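Local atomic coordinates of autolysin E (PDB entry 4PI8), a protein that probably hydrolyses the NAG-NAM glycan strands of bacterial peptidoglycan as an endo-beta-N-acetylglucosaminidase. Residues N97-Y100 against L101-A105; W153-P156 against D157-I160. The protein carries 1 engineered substitution. All blocks are in the same frame, centred on the assembly; numbering follows the deposited sequence.

Interaction 1: N97-Y100 against L101-A105; sequences NVIY and LVSHA
Ile99 O is gripped by two donors from Ser103 in the first turns of helix 98-108: Ser103 N at 2.9 Å and Ser103 OG at 2.7 Å reach this oxygen from opposite faces of its carbonyl plane. With OG beside its own backbone N (chi1 -57°), the serine turns its hydroxyl back to the carbonyl one turn earlier, so that this buried group has a partner within the helix. Asn97 is the N-cap. Its short amide carries OD1 over the first turn, where Asn97 OD1 accepts a nearly straight bond from Tyr100 N at 3.0 Å, the donor lying above the amide plane, and a weak one from Ile99 N; ND2 is hydrogen-bonded to Tyr212 OH of helix 200-215. Leu101, Val98 and Val102 suit the apolar flank against Phe87 of helix 84-94. One turn apart, Tyr100 and His104 run side by side, both with CG anti to the backbone N. Their rings, planes at 50°, meet obliquely, and the imidazole is further boxed in by Phe131, Tyr194 and Trp200, Tyr194 being part of the glycan pocket. A hydrogen bond fixes the rotation of the imidazole: Tyr100 OH lies at its edge, near the ring plane, 2.7 Å from His104 ND1, and either atom could be the donor.

Interaction 2: W153-P156 against D157-I160; sequences WTSP and DKAI
Trp153 lays one face of its indole against the first turn of helix 156-172. Ala159 CA stands 4.0 Å above the plane of the Trp153 ring, displaced toward the rim, and Lys158 O lies over a face of the indole, 3.7 Å from Trp153 CD1. Alanine suits this place because its methyl is small enough to let the broad ring come near the backbone; Trp153 CB and Ala159 CB are 4.3 Å apart. The helix starts with a serine N-cap. Ser155 OG, set between its own backbone N and carbonyl carbon (chi1 70°), turns forward and accepts from Lys158 N at 3.0 Å, the capping bond. Pro156 follows naturally, since the first position of a helix needs no N-H to give, while Ser155 O and Pro156 O take the bonds from Ala159 N and Ile160 N. Lys158 and Thr154 lie alongside each other and point the same way. The aliphatic part of the lysine passes the two hydroxyls, with Lys158 CG 3.3 Å from Ser155 OG and Lys158 CD 3.4 Å from Thr154 OG1. Only at the end does the chain bend (chi4 -71°), and a water bridges Lys158 NZ, weakly, to Thr154 OG1. Asp157, well placed for the positive start of a helix, forms a salt bridge with Arg83. The helix start has helix 84-94 against it, where Val86 meets Asp157 and Ile160, and strand 125-127, whose Lys125 and Tyr127 touch Thr154.

Overall arrangement
Interactions 1 and 2 are both helix starts, one in the core and one nearer the surface, with centres about 16 Å apart and nearest atoms about 5 Å apart. They do not touch, but their helices do: Leu101 packs on Ala164, further along helix 156-172, and Phe87 of helix 84-94 meets residues of both contacts. Asparagine caps the first and serine the second. Within the buried helix 98-108, polar atoms are matched by other protein atoms, and the His104 ring lies among aromatic side chains; at 153-160 a water joins two side chains, and Asp157 pairs with Arg83 from outside the contact. Measured from the side chains, His104 is about 7 Å and Trp153 about 9 Å from the N-acetylmuramic acid.

Interaction 1: N97-Y100 against L101-A105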
# COMPACT_ATOMS: atom_id res chain seq x y z
N ASN A 97 -3.56 3.58 -10.19
CA ASN A 97 -2.60 4.72 -10.37
C ASN A 97 -1.15 4.24 -10.30
O ASN A 97 -0.78 3.69 -9.26
CB ASN A 97 -2.96 5.77 -9.34
CG ASN A 97 -2.08 6.99 -9.36
OD1 ASN A 97 -0.85 6.90 -9.40
ND2 ASN A 97 -2.67 8.14 -9.14
N VAL A 98 -0.38 4.42 -11.35
CA VAL A 98 0.95 3.79 -11.37
C VAL A 98 1.92 4.51 -10.44
O VAL A 98 2.88 3.88 -9.95
CB VAL A 98 1.55 3.71 -12.81
CG1 VAL A 98 1.99 5.08 -13.34
CG2 VAL A 98 2.63 2.68 -12.90
N ILE A 99 1.71 5.80 -10.21
CA ILE A 99 2.58 6.49 -9.25
C ILE A 99 2.35 5.96 -7.83
O ILE A 99 3.29 5.76 -7.05
CB ILE A 99 2.49 7.99 -9.37
CG1 ILE A 99 3.16 8.48 -10.66
CG2 ILE A 99 3.09 8.68 -8.16
CD1 ILE A 99 2.94 9.94 -10.99
N TYR A 100 1.08 5.74 -7.47
CA TYR A 100 0.76 5.08 -6.23
C TYR A 100 1.40 3.72 -6.20
O TYR A 100 2.04 3.36 -5.19
CB TYR A 100 -0.78 4.98 -6.08
CG TYR A 100 -1.16 3.81 -5.22
CD1 TYR A 100 -0.81 3.75 -3.88
CD2 TYR A 100 -1.74 2.68 -5.79
CE1 TYR A 100 -1.05 2.63 -3.14
CE2 TYR A 100 -2.01 1.55 -5.05
CZ TYR A 100 -1.59 1.50 -3.75
OH TYR A 100 -1.78 0.33 -3.04
N LEU A 101 1.28 2.93 -7.26
CA LEU A 101 1.75 1.56 -7.24
C LEU A 101 3.27 1.51 -7.02
O LEU A 101 3.77 0.72 -6.19
CB LEU A 101 1.39 0.83 -8.53
CG LEU A 101 1.37 -0.67 -8.50
CD1 LEU A 101 0.39 -1.25 -7.49
CD2 LEU A 101 1.08 -1.14 -9.92
N VAL A 102 4.01 2.34 -7.73
CA VAL A 102 5.44 2.44 -7.58
C VAL A 102 5.75 2.85 -6.17
O VAL A 102 6.67 2.31 -5.53
CB VAL A 102 6.05 3.42 -8.61
CG1 VAL A 102 7.47 3.81 -8.20
CG2 VAL A 102 6.00 2.78 -10.03
N SER A 103 5.09 3.93 -5.68
CA SER A 103 5.38 4.44 -4.35
C SER A 103 5.15 3.42 -3.27
O SER A 103 5.94 3.28 -2.32
CB SER A 103 4.61 5.76 -4.08
OG SER A 103 4.90 6.76 -5.07
N HIS A 104 4.05 2.70 -3.34
CA HIS A 104 3.74 1.63 -2.42
C HIS A 104 4.85 0.59 -2.47
O HIS A 104 5.36 0.18 -1.40
CB HIS A 104 2.36 1.09 -2.73
CG HIS A 104 1.84 0.09 -1.75
ND1 HIS A 104 0.55 -0.35 -1.77
CD2 HIS A 104 2.46 -0.58 -0.74
CE1 HIS A 104 0.37 -1.21 -0.81
NE2 HIS A 104 1.51 -1.38 -0.17
N ALA A 105 5.22 0.12 -3.65
CA ALA A 105 6.27 -0.91 -3.75
C ALA A 105 7.53 -0.40 -3.17
O ALA A 105 8.26 -1.22 -2.50
CB ALA A 105 6.47 -1.31 -5.20

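Interaction 2: W153-P156 against D157-I160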
# COMPACT_ATOMS: atom_id res chain seq x y z
N TRP A 153 3.35 -16.15 -7.23
CA TRP A 153 4.17 -14.99 -7.59
C TRP A 153 5.62 -15.42 -7.60
O TRP A 153 6.44 -15.07 -6.75
CB TRP A 153 3.99 -13.82 -6.62
CG TRP A 153 2.55 -13.29 -6.65
CD1 TRP A 153 1.60 -13.49 -7.59
CD2 TRP A 153 1.99 -12.41 -5.67
NE1 TRP A 153 0.42 -12.82 -7.24
CE2 TRP A 153 0.66 -12.18 -6.05
CE3 TRP A 153 2.47 -11.88 -4.48
CZ2 TRP A 153 -0.19 -11.39 -5.27
CZ3 TRP A 153 1.61 -11.08 -3.72
CH2 TRP A 153 0.31 -10.89 -4.13
N THR A 154 5.95 -16.13 -8.66
CA THR A 154 7.26 -16.75 -8.84
C THR A 154 8.30 -15.94 -9.57
O THR A 154 9.41 -16.38 -9.84
CB THR A 154 7.09 -18.10 -9.62
OG1 THR A 154 6.42 -17.87 -10.85
CG2 THR A 154 6.30 -19.10 -8.82
N SER A 155 8.00 -14.66 -9.86
CA SER A 155 8.93 -13.74 -10.44
C SER A 155 8.61 -12.30 -9.96
O SER A 155 7.45 -12.06 -9.56
CB SER A 155 8.85 -13.76 -11.95
OG SER A 155 7.65 -13.19 -12.45
N PRO A 156 9.56 -11.38 -10.10
CA PRO A 156 9.26 -9.98 -9.79
C PRO A 156 8.11 -9.49 -10.63
O PRO A 156 7.22 -8.77 -10.10
CB PRO A 156 10.55 -9.29 -10.12
CG PRO A 156 11.63 -10.31 -9.76
CD PRO A 156 11.02 -11.58 -10.27
N ASP A 157 8.06 -9.79 -11.92
CA ASP A 157 7.00 -9.24 -12.76
C ASP A 157 5.65 -9.80 -12.32
O ASP A 157 4.62 -9.08 -12.29
CB ASP A 157 7.26 -9.52 -14.26
CG ASP A 157 8.42 -8.74 -14.78
OD1 ASP A 157 8.99 -7.83 -14.18
OD2 ASP A 157 8.80 -9.02 -15.97
N LYS A 158 5.57 -11.07 -11.95
CA LYS A 158 4.34 -11.66 -11.48
C LYS A 158 3.89 -11.02 -10.12
O LYS A 158 2.70 -10.82 -9.90
CB LYS A 158 4.39 -13.16 -11.28
CG LYS A 158 4.40 -13.87 -12.63
CD LYS A 158 4.86 -15.30 -12.44
CE LYS A 158 4.77 -16.04 -13.78
NZ LYS A 158 3.36 -16.29 -14.19
N ALA A 159 4.86 -10.64 -9.29
CA ALA A 159 4.54 -9.94 -8.01
C ALA A 159 4.04 -8.53 -8.26
O ALA A 159 3.16 -8.07 -7.50
CB ALA A 159 5.74 -9.93 -7.14
N ILE A 160 4.51 -7.87 -9.32
CA ILE A 160 4.01 -6.51 -9.63
C ILE A 160 2.56 -6.60 -10.11
O ILE A 160 1.64 -5.95 -9.63
CB ILE A 160 4.89 -5.85 -10.69
CG1 ILE A 160 6.26 -5.56 -10.08
CG2 ILE A 160 4.26 -4.53 -11.15
CD1 ILE A 160 7.37 -5.29 -11.09
O HOH W 1 3.69 -18.51 -11.82